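Side-chain contacts in holo-[acyl-carrier-protein] synthase (Thermotoga maritima, PDB 5XUM), which is an enzyme of the 4'-phosphopantetheinyl transferase superfamily, a mixed helix-and-strand protein that assembles here from three copies of the chain: residues A[29-34]-A[39-44]; A[51-54]-A[59-62]; A[68-73]-A[77-82]; A[109-114]-A[126-131]. All coordinates share one frame; numbering follows the deposited sequence. Where two conformers were deposited one is given.

Contacts 1, 2 and 3 follow one another along the chain and cluster round helix 38-56 and the hairpin after it, whereas contact 4 joins the loop after strand 100-108 to strand 128-132. Helix 38-56 serves contact 1 near its start and contact 2 near its end, which puts their centres about 21 Å apart. The hairpin of contact 3, whose centre is about 5 Å from that of the chain, touches both: L31 CD2 lies 4.1 Å from E72 CG, and F52 CE2 lies 3.5 Å from V68 CG2. Contact 4 stands apart, its centre about 35 Å from that of contact 1 and about 23 Å from that of contact 3.

Contact 1. Residues A[29-34]-A[39-44]; sequences KRLFLT and REFIAG
F32 and F41 bury the most surface here, in an almost wholly apolar joint. The first bond of F41 is directed at the opposite helix, and its ring comes over the backbone of F32, with F32 CA above one face. The two rings do not stack: their planes are only 23° apart, but they are slid so far past each other that the centroids are 5.8 Å apart and there is hardly any overlap. They touch along their near sides, F32 CD1 lying 3.5 Å from F41 CD2. With CG anti to the backbone N (chi1 -180°), the F32 side chain reaches past F41 to I42, whose CD1 sits over a face of the F32 ring, 3.8 Å from its centroid, in a CH-pi contact. The pair of helices forms a helical hairpin: 26-34 and 38-56 run roughly antiparallel, their segment axes at 148° and 10.2 Å apart, a separation that large aromatic side chains can span. L31 completes the set at the edge of the F41 ring, its CD2 methyl 3.7 Å from F41 CE1. Leucine suits this place because its branched end can present a methyl to the ring edge. The joint extends to helix 20-23, where A20 packs on both F32 and I42 and I23 on I42. R38, just before segment 39-44, makes a cation-pi contact with F32.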
loop_
_atom_site.group_PDB
_atom_site.type_symbol
_atom_site.label_atom_id
_atom_site.label_comp_id
_atom_site.label_asym_id
_atom_site.label_seq_id
_atom_site.Cartn_x
_atom_site.Cartn_y
_atom_site.Cartn_z
ATOM N N LYS A 29 7.879 2.277 26.543
ATOM C CA LYS A 29 7.656 1.918 27.950
ATOM C C LYS A 29 6.908 3.014 28.704
ATOM O O LYS A 29 6.022 2.722 29.510
ATOM C CB LYS A 29 8.980 1.608 28.654
ATOM C CG LYS A 29 9.578 0.256 28.297
ATOM C CD LYS A 29 10.961 0.093 28.907
ATOM C CE LYS A 29 11.586 -1.232 28.502
ATOM N NZ LYS A 29 12.980 -1.364 29.009
ATOM N N ARG A 30 7.270 4.270 28.439
ATOM C CA ARG A 30 6.576 5.429 29.005
ATOM C C ARG A 30 5.127 5.512 28.524
ATOM O O ARG A 30 4.233 5.888 29.285
ATOM C CB ARG A 30 7.319 6.725 28.668
ATOM C CG ARG A 30 8.501 7.025 29.577
ATOM C CD ARG A 30 9.238 8.279 29.131
ATOM N NE ARG A 30 10.175 8.008 28.041
ATOM C CZ ARG A 30 10.751 8.942 27.288
ATOM N NH1 ARG A 30 10.489 10.228 27.487
ATOM N NH2 ARG A 30 11.592 8.588 26.325
ATOM N N LEU A 31 4.908 5.159 27.258
ATOM C CA LEU A 31 3.568 5.116 26.677
ATOM C C LEU A 31 2.773 3.924 27.221
ATOM O O LEU A 31 1.562 4.023 27.434
ATOM C CB LEU A 31 3.657 5.065 25.146
ATOM C CG LEU A 31 2.393 5.210 24.293
ATOM C CD1 LEU A 31 1.745 6.578 24.462
ATOM C CD2 LEU A 31 2.728 4.959 22.831
ATOM N N PHE A 32 3.473 2.813 27.452
ATOM C CA PHE A 32 2.895 1.585 28.008
ATOM C C PHE A 32 2.298 1.783 29.406
ATOM O O PHE A 32 1.246 1.218 29.721
ATOM C CB PHE A 32 3.958 0.473 28.016
ATOM C CG PHE A 32 3.477 -0.849 28.561
ATOM C CD1 PHE A 32 2.302 -1.434 28.101
ATOM C CD2 PHE A 32 4.230 -1.529 29.513
ATOM C CE1 PHE A 32 1.873 -2.655 28.599
ATOM C CE2 PHE A 32 3.810 -2.753 30.012
ATOM C CZ PHE A 32 2.629 -3.316 29.555
ATOM N N LEU A 33 2.966 2.591 30.230
ATOM C CA LEU A 33 2.499 2.891 31.590
ATOM C C LEU A 33 1.182 3.670 31.599
ATOM O O LEU A 33 0.376 3.527 32.519
ATOM C CB LEU A 33 3.571 3.657 32.378
ATOM C CG LEU A 33 4.886 2.946 32.728
ATOM C CD1 LEU A 33 5.935 3.952 33.182
ATOM C CD2 LEU A 33 4.687 1.865 33.783
ATOM N N THR A 34 0.975 4.486 30.567
ATOM C CA THR A 34 -0.239 5.289 30.413
ATOM C C THR A 34 -1.439 4.432 29.998
ATOM O O THR A 34 -2.586 4.775 30.290
ATOM C CB THR A 34 -0.040 6.406 29.362
ATOM O OG1 THR A 34 1.288 6.935 29.458
ATOM C CG2 THR A 34 -1.047 7.536 29.564
ATOM N N ARG A 39 -2.274 -5.605 27.652
ATOM C CA ARG A 39 -2.041 -6.773 26.802
ATOM C C ARG A 39 -2.239 -6.448 25.320
ATOM O O ARG A 39 -1.501 -6.942 24.468
ATOM C CB ARG A 39 -2.944 -7.934 27.220
ATOM C CG ARG A 39 -2.351 -9.303 26.936
ATOM C CD ARG A 39 -3.134 -10.393 27.643
ATOM N NE ARG A 39 -2.341 -11.609 27.805
ATOM C CZ ARG A 39 -2.807 -12.755 28.291
ATOM N NH1 ARG A 39 -4.075 -12.863 28.664
ATOM N NH2 ARG A 39 -2.000 -13.804 28.397
ATOM N N GLU A 40 -3.236 -5.614 25.031
ATOM C CA GLU A 40 -3.489 -5.134 23.677
ATOM C C GLU A 40 -2.334 -4.298 23.142
ATOM O O GLU A 40 -1.952 -4.439 21.980
ATOM C CB GLU A 40 -4.762 -4.299 23.631
ATOM C CG GLU A 40 -6.040 -5.108 23.532
ATOM C CD GLU A 40 -7.124 -4.353 22.791
ATOM O OE1 GLU A 40 -7.262 -3.128 23.006
ATOM O OE2 GLU A 40 -7.842 -4.986 21.990
ATOM N N PHE A 41 -1.798 -3.424 23.994
ATOM C CA PHE A 41 -0.707 -2.536 23.607
ATOM C C PHE A 41 0.524 -3.327 23.177
ATOM O O PHE A 41 1.121 -3.037 22.140
ATOM C CB PHE A 41 -0.351 -1.564 24.738
ATOM C CG PHE A 41 0.707 -0.563 24.363
ATOM C CD1 PHE A 41 0.374 0.593 23.663
ATOM C CD2 PHE A 41 2.042 -0.779 24.699
ATOM C CE1 PHE A 41 1.348 1.518 23.313
ATOM C CE2 PHE A 41 3.022 0.141 24.348
ATOM C CZ PHE A 41 2.675 1.291 23.655
ATOM N N ILE A 42 0.882 -4.327 23.981
ATOM C CA ILE A 42 2.037 -5.180 23.717
ATOM C C ILE A 42 1.840 -5.983 22.439
ATOM O O ILE A 42 2.743 -6.059 21.604
ATOM C CB ILE A 42 2.324 -6.135 24.903
ATOM C CG1 ILE A 42 2.636 -5.343 26.179
ATOM C CG2 ILE A 42 3.455 -7.105 24.569
ATOM C CD1 ILE A 42 3.697 -4.270 26.017
ATOM N N ALA A 43 0.657 -6.575 22.298
ATOM C CA ALA A 43 0.299 -7.337 21.110
ATOM C C ALA A 43 0.393 -6.465 19.853
ATOM O O ALA A 43 0.951 -6.886 18.839
ATOM C CB ALA A 43 -1.097 -7.924 21.263
ATOM N N GLY A 44 -0.133 -5.244 19.943
ATOM C CA GLY A 44 -0.105 -4.291 18.838
ATOM C C GLY A 44 1.299 -3.872 18.427
ATOM O O GLY A 44 1.601 -3.794 17.235
#

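Contact 2. Residues A[51-54]-A[59-62]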
loop_
_atom_site.group_PDB
_atom_site.type_symbol
_atom_site.label_atom_id
_atom_site.label_comp_id
_atom_site.label_asym_id
_atom_site.label_seq_id
_atom_site.Cartn_x
_atom_site.Cartn_y
_atom_site.Cartn_z
ATOM N N ALA A 51 5.520 -6.572 11.253
ATOM C CA ALA A 51 5.145 -6.005 9.953
ATOM C C ALA A 51 6.248 -5.115 9.367
ATOM O O ALA A 51 6.505 -5.159 8.161
ATOM C CB ALA A 51 3.837 -5.236 10.058
ATOM N N PHE A 52 6.899 -4.323 10.218
ATOM C CA PHE A 52 8.003 -3.460 9.778
ATOM C C PHE A 52 9.161 -4.269 9.188
ATOM O O PHE A 52 9.630 -3.976 8.089
ATOM C CB PHE A 52 8.497 -2.547 10.911
ATOM C CG PHE A 52 9.715 -1.734 10.549
ATOM C CD1 PHE A 52 9.612 -0.635 9.700
ATOM C CD2 PHE A 52 10.971 -2.077 11.049
ATOM C CE1 PHE A 52 10.737 0.111 9.360
ATOM C CE2 PHE A 52 12.098 -1.335 10.713
ATOM C CZ PHE A 52 11.981 -0.239 9.869
ATOM N N PHE A 53 9.613 -5.289 9.914
ATOM C CA PHE A 53 10.719 -6.116 9.435
ATOM C C PHE A 53 10.373 -6.943 8.197
ATOM O O PHE A 53 11.251 -7.223 7.382
ATOM C CB PHE A 53 11.299 -6.980 10.559
ATOM C CG PHE A 53 12.071 -6.192 11.580
ATOM C CD1 PHE A 53 13.285 -5.595 11.247
ATOM C CD2 PHE A 53 11.586 -6.036 12.869
ATOM C CE1 PHE A 53 13.996 -4.862 12.184
ATOM C CE2 PHE A 53 12.294 -5.302 13.810
ATOM C CZ PHE A 53 13.500 -4.718 13.467
ATOM N N LYS A 54 9.101 -7.315 8.056
ATOM C CA LYS A 54 8.606 -7.952 6.831
ATOM C C LYS A 54 8.697 -7.001 5.635
ATOM O O LYS A 54 9.045 -7.419 4.529
ATOM C CB LYS A 54 7.159 -8.434 6.996
ATOM C CG LYS A 54 6.991 -9.710 7.811
ATOM C CD LYS A 54 5.604 -10.294 7.587
ATOM C CE LYS A 54 5.383 -11.574 8.374
ATOM N NZ LYS A 54 4.929 -11.288 9.761
ATOM N N GLY A 59 14.505 -8.990 6.939
ATOM C CA GLY A 59 14.142 -9.411 8.292
ATOM C C GLY A 59 15.051 -8.788 9.334
ATOM O O GLY A 59 15.502 -7.651 9.176
ATOM N N LEU A 60 15.317 -9.536 10.401
ATOM C CA LEU A 60 16.257 -9.102 11.431
ATOM C C LEU A 60 17.689 -9.425 11.009
ATOM O O LEU A 60 18.245 -10.462 11.384
ATOM C CB LEU A 60 15.921 -9.736 12.788
ATOM C CG LEU A 60 14.861 -9.060 13.665
ATOM C CD1 LEU A 60 13.454 -9.268 13.121
ATOM C CD2 LEU A 60 14.954 -9.574 15.093
ATOM N N ASN A 61 18.268 -8.529 10.212
ATOM C CA ASN A 61 19.641 -8.665 9.731
ATOM C C ASN A 61 20.633 -8.652 10.893
ATOM O O ASN A 61 21.284 -9.660 11.175
ATOM C CB ASN A 61 19.960 -7.558 8.717
ATOM C CG ASN A 61 21.387 -7.625 8.198
ATOM O OD1 ASN A 61 21.909 -8.701 7.903
ATOM N ND2 ASN A 61 22.023 -6.465 8.074
ATOM N N GLY A 62 20.734 -7.506 11.559
ATOM C CA GLY A 62 21.514 -7.369 12.786
ATOM C C GLY A 62 20.772 -6.478 13.762
ATOM O O GLY A 62 21.385 -5.803 14.592
#
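F53 and L60 both set CG anti to their own carbonyl carbon, with chi1 at -71° and -84° respectively, and these torsions bring a flat ring and a branched tip together across the bend that follows helix 38-56. The F53 side chain leaves the helix in the direction of segment 59-62. L60 starts out across that line, and its bend at chi2 carries the CD1 branch back over the ring; the two side chains cross at about a right angle. CD1 stands above one face, displaced toward the rim, 3.7 Å from F53 CG and 3.9 Å from the ring centroid, which makes a CH-pi contact. Over the centre of the opposite face lies F52 CD2, so the phenylalanine is sandwiched between its helical neighbour and the loop. The loop is shaped by an inverse gamma turn centred on L60, in which N61 N makes a weak hydrogen bond of 3.1 Å to G59 O. That same carbonyl oxygen approaches F53 obliquely, 3.7 Å from CD1. G59 enters the turn with a positive phi of 71°, a backbone shape that glycine adopts easily. Here the loop runs close to the helix, G59 CA 4.9 Å from F53 CA. A leucine suits position 60 because one methyl can lie over the ring while the residue itself sits at the surface. Further on, F65 meets F53 with its plane nearly parallel and also touches L60, while V68 of the following strand packs against F53.

Contact 3. Residues A[68-73]-A[77-82]; sequences VEFLES and PVLCVH
L79 CD1 forms the apolar centre of this antiparallel beta hairpin, wedged between V68 and F70 of the opposing strand. Its contact with V68 CG1, at 3.4 Å, is tighter than usual for two carbons, while F70 CZ lies 3.7 Å from the same methyl. V68, F70 and L79 share one face of the sheet, and F52 and L48 of helix 38-56 pack against it, which explains the bulky apolar residues there. Beneath them the strands are laced in pairs: E69 exchanges backbone hydrogen bonds with C80, and L71 with V78, whereas F70 opposite L79 is a non-hydrogen-bonded pair. On the other face the small C80 stands beside E69, their CB atoms 4.0 Å apart, and L71 CD1 makes a looser apolar contact with C80 CB, at 4.3 Å. The polar edge begins with E69, its chain extended beyond CG so that the carboxylate spans to H82 just past the strand's end. E69 OE2 accepts from the backbone N of E28, which helps to fix the carboxylate. H82 NE2 donates to E69 OE1 over 2.7 Å, meeting it on the anti side and 29° out of the carboxylate plane, while the oxygen lies at the edge of the imidazole ring.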
loop_
_atom_site.group_PDB
_atom_site.type_symbol
_atom_site.label_atom_id
_atom_site.label_comp_id
_atom_site.label_asym_id
_atom_site.label_seq_id
_atom_site.Cartn_x
_atom_site.Cartn_y
_atom_site.Cartn_z
ATOM N N VAL A 68 13.325 -0.395 16.796
ATOM C CA VAL A 68 12.177 0.188 16.112
ATOM C C VAL A 68 11.084 0.492 17.131
ATOM O O VAL A 68 10.617 -0.403 17.836
ATOM C CB VAL A 68 11.616 -0.768 15.037
ATOM C CG1 VAL A 68 10.537 -0.083 14.218
ATOM C CG2 VAL A 68 12.726 -1.259 14.124
ATOM N N GLU A 69 10.683 1.754 17.211
ATOM C CA GLU A 69 9.628 2.158 18.131
ATOM C C GLU A 69 8.402 2.659 17.389
ATOM O O GLU A 69 8.511 3.279 16.331
ATOM C CB GLU A 69 10.125 3.238 19.094
ATOM C CG GLU A 69 10.955 2.708 20.248
ATOM C CD GLU A 69 11.152 3.742 21.337
ATOM O OE1 GLU A 69 11.854 4.748 21.093
ATOM O OE2 GLU A 69 10.603 3.548 22.442
ATOM N N PHE A 70 7.233 2.372 17.952
ATOM C CA PHE A 70 5.989 2.924 17.450
ATOM C C PHE A 70 5.336 3.767 18.532
ATOM O O PHE A 70 4.754 3.245 19.490
ATOM C CB PHE A 70 5.060 1.823 16.932
ATOM C CG PHE A 70 5.564 1.154 15.683
ATOM C CD1 PHE A 70 5.189 1.624 14.430
ATOM C CD2 PHE A 70 6.427 0.067 15.758
ATOM C CE1 PHE A 70 5.654 1.013 13.275
ATOM C CE2 PHE A 70 6.899 -0.546 14.608
ATOM C CZ PHE A 70 6.510 -0.073 13.364
ATOM N N LEU A 71 5.475 5.079 18.374
ATOM C CA LEU A 71 4.908 6.043 19.304
ATOM C C LEU A 71 3.537 6.475 18.799
ATOM O O LEU A 71 2.974 5.833 17.907
ATOM C CB LEU A 71 5.850 7.242 19.470
ATOM C CG LEU A 71 7.319 6.919 19.778
ATOM C CD1 LEU A 71 8.162 8.184 19.836
ATOM C CD2 LEU A 71 7.456 6.119 21.067
ATOM N N GLU A 72 2.997 7.547 19.369
ATOM C CA GLU A 72 1.690 8.050 18.957
ATOM C C GLU A 72 1.644 9.564 18.791
ATOM O O GLU A 72 2.079 10.313 19.667
ATOM C CB GLU A 72 0.598 7.592 19.929
ATOM C CG GLU A 72 0.204 6.133 19.762
ATOM C CD GLU A 72 -1.140 5.796 20.381
ATOM O OE1 GLU A 72 -1.881 6.724 20.776
ATOM O OE2 GLU A 72 -1.456 4.591 20.470
ATOM N N SER A 73 1.134 9.990 17.640
ATOM C CA SER A 73 0.747 11.373 17.402
ATOM C C SER A 73 -0.740 11.351 17.089
ATOM O O SER A 73 -1.175 10.644 16.174
ATOM C CB SER A 73 1.538 11.977 16.243
ATOM O OG SER A 73 2.915 12.083 16.566
ATOM N N PRO A 77 -0.311 5.371 15.283
ATOM C CA PRO A 77 1.077 4.971 15.520
ATOM C C PRO A 77 2.030 5.685 14.565
ATOM O O PRO A 77 1.674 5.930 13.409
ATOM C CB PRO A 77 1.072 3.467 15.222
ATOM C CG PRO A 77 -0.346 3.045 15.375
ATOM C CD PRO A 77 -1.158 4.219 14.918
ATOM N N VAL A 78 3.214 6.040 15.061
ATOM C CA VAL A 78 4.244 6.689 14.243
ATOM C C VAL A 78 5.579 5.965 14.417
ATOM O O VAL A 78 5.988 5.663 15.542
ATOM C CB VAL A 78 4.406 8.193 14.588
ATOM C CG1 VAL A 78 5.398 8.864 13.645
ATOM C CG2 VAL A 78 3.066 8.915 14.525
ATOM N N LEU A 79 6.250 5.690 13.299
ATOM C CA LEU A 79 7.534 4.993 13.313
ATOM C C LEU A 79 8.659 5.876 13.852
ATOM O O LEU A 79 8.816 7.026 13.433
ATOM C CB LEU A 79 7.894 4.481 11.909
ATOM C CG LEU A 79 9.227 3.730 11.771
ATOM C CD1 LEU A 79 9.072 2.290 12.228
ATOM C CD2 LEU A 79 9.767 3.775 10.350
ATOM N N CYS A 80 9.425 5.320 14.787
ATOM C CA CYS A 80 10.646 5.939 15.286
ATOM C C CYS A 80 11.794 4.944 15.159
ATOM O O CYS A 80 11.757 3.859 15.745
ATOM C CB CYS A 80 10.485 6.396 16.741
ATOM S SG CYS A 80 11.968 7.159 17.453
ATOM N N VAL A 81 12.803 5.314 14.375
ATOM C CA VAL A 81 13.960 4.449 14.150
ATOM C C VAL A 81 15.152 4.877 15.011
ATOM O O VAL A 81 15.377 6.069 15.233
ATOM C CB VAL A 81 14.350 4.373 12.648
ATOM C CG1 VAL A 81 13.226 3.748 11.832
ATOM C CG2 VAL A 81 14.712 5.747 12.094
ATOM N N HIS A 82 15.893 3.892 15.512
ATOM C CA HIS A 82 17.107 4.138 16.295
ATOM C C HIS A 82 18.305 3.583 15.581
ATOM O O HIS A 82 19.407 3.529 16.130
ATOM C CB HIS A 82 16.979 3.534 17.688
ATOM C CG HIS A 82 15.907 4.178 18.533
ATOM N ND1 HIS A 82 16.133 5.277 19.272
ATOM C CD2 HIS A 82 14.571 3.837 18.731
ATOM C CE1 HIS A 82 15.001 5.626 19.915
ATOM N NE2 HIS A 82 14.046 4.743 19.583
#

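Contact 4. Residues A[109-114]-A[126-131]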
loop_
_atom_site.group_PDB
_atom_site.type_symbol
_atom_site.label_atom_id
_atom_site.label_comp_id
_atom_site.label_asym_id
_atom_site.label_seq_id
_atom_site.Cartn_x
_atom_site.Cartn_y
_atom_site.Cartn_z
ATOM N N LYS A 109 9.545 5.591 -0.625
ATOM C CA LYS A 109 10.569 6.591 -0.900
ATOM C C LYS A 109 9.966 7.675 -1.788
ATOM O O LYS A 109 9.645 7.433 -2.956
ATOM C CB LYS A 109 11.815 5.959 -1.541
ATOM C CG LYS A 109 12.831 6.943 -2.129
ATOM C CD LYS A 109 13.382 7.910 -1.092
ATOM C CE LYS A 109 14.311 8.933 -1.728
ATOM N NZ LYS A 109 14.489 10.119 -0.849
ATOM N N ARG A 110 9.788 8.860 -1.214
ATOM C CA ARG A 110 9.334 10.017 -1.971
ATOM C C ARG A 110 10.531 10.860 -2.372
ATOM O O ARG A 110 11.494 10.982 -1.611
ATOM C CB ARG A 110 8.391 10.884 -1.143
ATOM C CG ARG A 110 7.012 10.300 -0.896
ATOM C CD ARG A 110 6.110 11.385 -0.337
ATOM N NE ARG A 110 4.927 10.854 0.335
ATOM C CZ ARG A 110 4.102 11.585 1.077
ATOM N NH1 ARG A 110 4.334 12.881 1.253
ATOM N NH2 ARG A 110 3.047 11.022 1.651
ATOM N N LYS A 111 10.461 11.433 -3.570
ATOM C CA LYS A 111 11.417 12.444 -4.007
ATOM C C LYS A 111 11.328 13.621 -3.039
ATOM O O LYS A 111 10.236 14.129 -2.774
ATOM C CB LYS A 111 11.097 12.885 -5.443
ATOM C CG LYS A 111 11.939 14.038 -5.978
ATOM C CD LYS A 111 11.403 14.520 -7.321
ATOM C CE LYS A 111 12.029 15.839 -7.753
ATOM N NZ LYS A 111 13.442 15.690 -8.202
ATOM N N GLY A 112 12.472 14.024 -2.492
ATOM C CA GLY A 112 12.536 15.148 -1.560
ATOM C C GLY A 112 11.950 14.832 -0.199
ATOM O O GLY A 112 12.129 13.724 0.319
ATOM N N ASP A 113 11.249 15.815 0.372
ATOM C CA ASP A 113 10.607 15.699 1.694
ATOM C C ASP A 113 11.593 15.437 2.834
ATOM O O ASP A 113 11.240 14.846 3.859
ATOM C CB ASP A 113 9.474 14.656 1.685
ATOM C CG ASP A 113 8.102 15.281 1.504
ATOM O OD1 ASP A 113 7.798 16.277 2.195
ATOM O OD2 ASP A 113 7.314 14.761 0.685
ATOM N N ILE A 114 12.828 15.887 2.640
ATOM C CA ILE A 114 13.855 15.851 3.669
ATOM C C ILE A 114 14.276 17.298 3.924
ATOM O O ILE A 114 14.787 17.968 3.026
ATOM C CB ILE A 114 15.050 14.971 3.239
ATOM C CG1 ILE A 114 14.609 13.505 3.114
ATOM C CG2 ILE A 114 16.203 15.092 4.226
ATOM C CD1 ILE A 114 15.364 12.719 2.068
ATOM N N ARG A 126 26.676 19.224 -2.247
ATOM C CA ARG A 126 26.489 17.823 -1.882
ATOM C C ARG A 126 25.146 17.248 -2.330
ATOM O O ARG A 126 25.070 16.083 -2.721
ATOM C CB ARG A 126 26.671 17.650 -0.371
ATOM C CG ARG A 126 28.092 17.910 0.106
ATOM C CD ARG A 126 28.141 18.268 1.583
ATOM N NE ARG A 126 29.515 18.467 2.051
ATOM C CZ ARG A 126 30.214 19.592 1.909
ATOM N NH1 ARG A 126 31.454 19.661 2.375
ATOM N NH2 ARG A 126 29.683 20.650 1.305
ATOM N N PHE A 127 24.098 18.067 -2.281
ATOM C CA PHE A 127 22.739 17.598 -2.552
ATOM C C PHE A 127 22.015 18.405 -3.617
ATOM O O PHE A 127 22.343 19.565 -3.874
ATOM C CB PHE A 127 21.898 17.616 -1.271
ATOM C CG PHE A 127 22.536 16.914 -0.114
ATOM C CD1 PHE A 127 22.659 15.528 -0.104
ATOM C CD2 PHE A 127 23.010 17.637 0.974
ATOM C CE1 PHE A 127 23.251 14.879 0.968
ATOM C CE2 PHE A 127 23.599 16.995 2.051
ATOM C CZ PHE A 127 23.721 15.613 2.045
ATOM N N GLU A 128 21.022 17.764 -4.228
ATOM C CA GLU A 128 20.054 18.432 -5.080
ATOM C C GLU A 128 19.079 19.184 -4.174
ATOM O O GLU A 128 18.285 18.572 -3.459
ATOM C CB GLU A 128 19.318 17.392 -5.933
ATOM C CG GLU A 128 18.311 17.960 -6.925
ATOM C CD GLU A 128 17.535 16.882 -7.666
ATOM O OE1 GLU A 128 16.747 17.237 -8.568
ATOM O OE2 GLU A 128 17.706 15.682 -7.357
ATOM N N VAL A 129 19.172 20.512 -4.189
ATOM C CA VAL A 129 18.317 21.374 -3.369
ATOM C C VAL A 129 17.070 21.765 -4.163
ATOM O O VAL A 129 17.172 22.223 -5.302
ATOM C CB VAL A 129 19.080 22.628 -2.875
ATOM C CG1 VAL A 129 18.151 23.591 -2.148
ATOM C CG2 VAL A 129 20.233 22.226 -1.965
ATOM N N LEU A 130 15.901 21.583 -3.553
ATOM C CA LEU A 130 14.624 21.742 -4.255
ATOM C C LEU A 130 13.875 23.029 -3.908
ATOM O O LEU A 130 13.544 23.813 -4.799
ATOM C CB LEU A 130 13.724 20.521 -4.019
ATOM C CG LEU A 130 14.191 19.172 -4.577
ATOM C CD1 LEU A 130 13.451 18.029 -3.894
ATOM C CD2 LEU A 130 14.021 19.102 -6.090
ATOM N N GLU A 131 13.603 23.235 -2.620
ATOM C CA GLU A 131 12.816 24.381 -2.159
ATOM C C GLU A 131 13.285 24.919 -0.810
ATOM O O GLU A 131 13.935 24.212 -0.037
ATOM C CB GLU A 131 11.328 24.016 -2.071
ATOM C CG GLU A 131 10.547 24.211 -3.362
ATOM C CD GLU A 131 9.058 23.958 -3.200
ATOM O OE1 GLU A 131 8.504 24.263 -2.120
ATOM O OE2 GLU A 131 8.434 23.461 -4.162
#
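L130 and G112 make the close-packed part of this contact. With CG anti to its carbonyl carbon (chi1 -65°), L130 points its isobutyl group at the loop 109-114, and the CD1 methyl comes to rest 3.8 Å from G112 CA. Glycine suits the spot on two counts: its phi of 72° is readily reached without a side chain, and the bare CA leaves the methyl the space that a CB, directed at the strand, would have claimed. The loop is also held by its backbone, since G112 N and D113 N donate to the carboxylates of E140 and E138 on the neighbouring strand 137-140. The outer side is much looser. K111 runs out extended until a bend at chi4 brings NZ near E128, which it meets at about a right angle; NZ and E128 OE1 are 3.7 Å apart, a long salt bridge between two exposed residues. Lysine fits here because its long methylene chain can run beside a methyl while the ammonium reaches on; L130 CD2 is 4.2 Å from K111 CE. Such a distant ion pair probably steers the two chains only weakly. L130 itself belongs to strand 128-132, at the margin of a four-stranded antiparallel sheet, where it and E131 both stand opposite E138: a classic beta bulge.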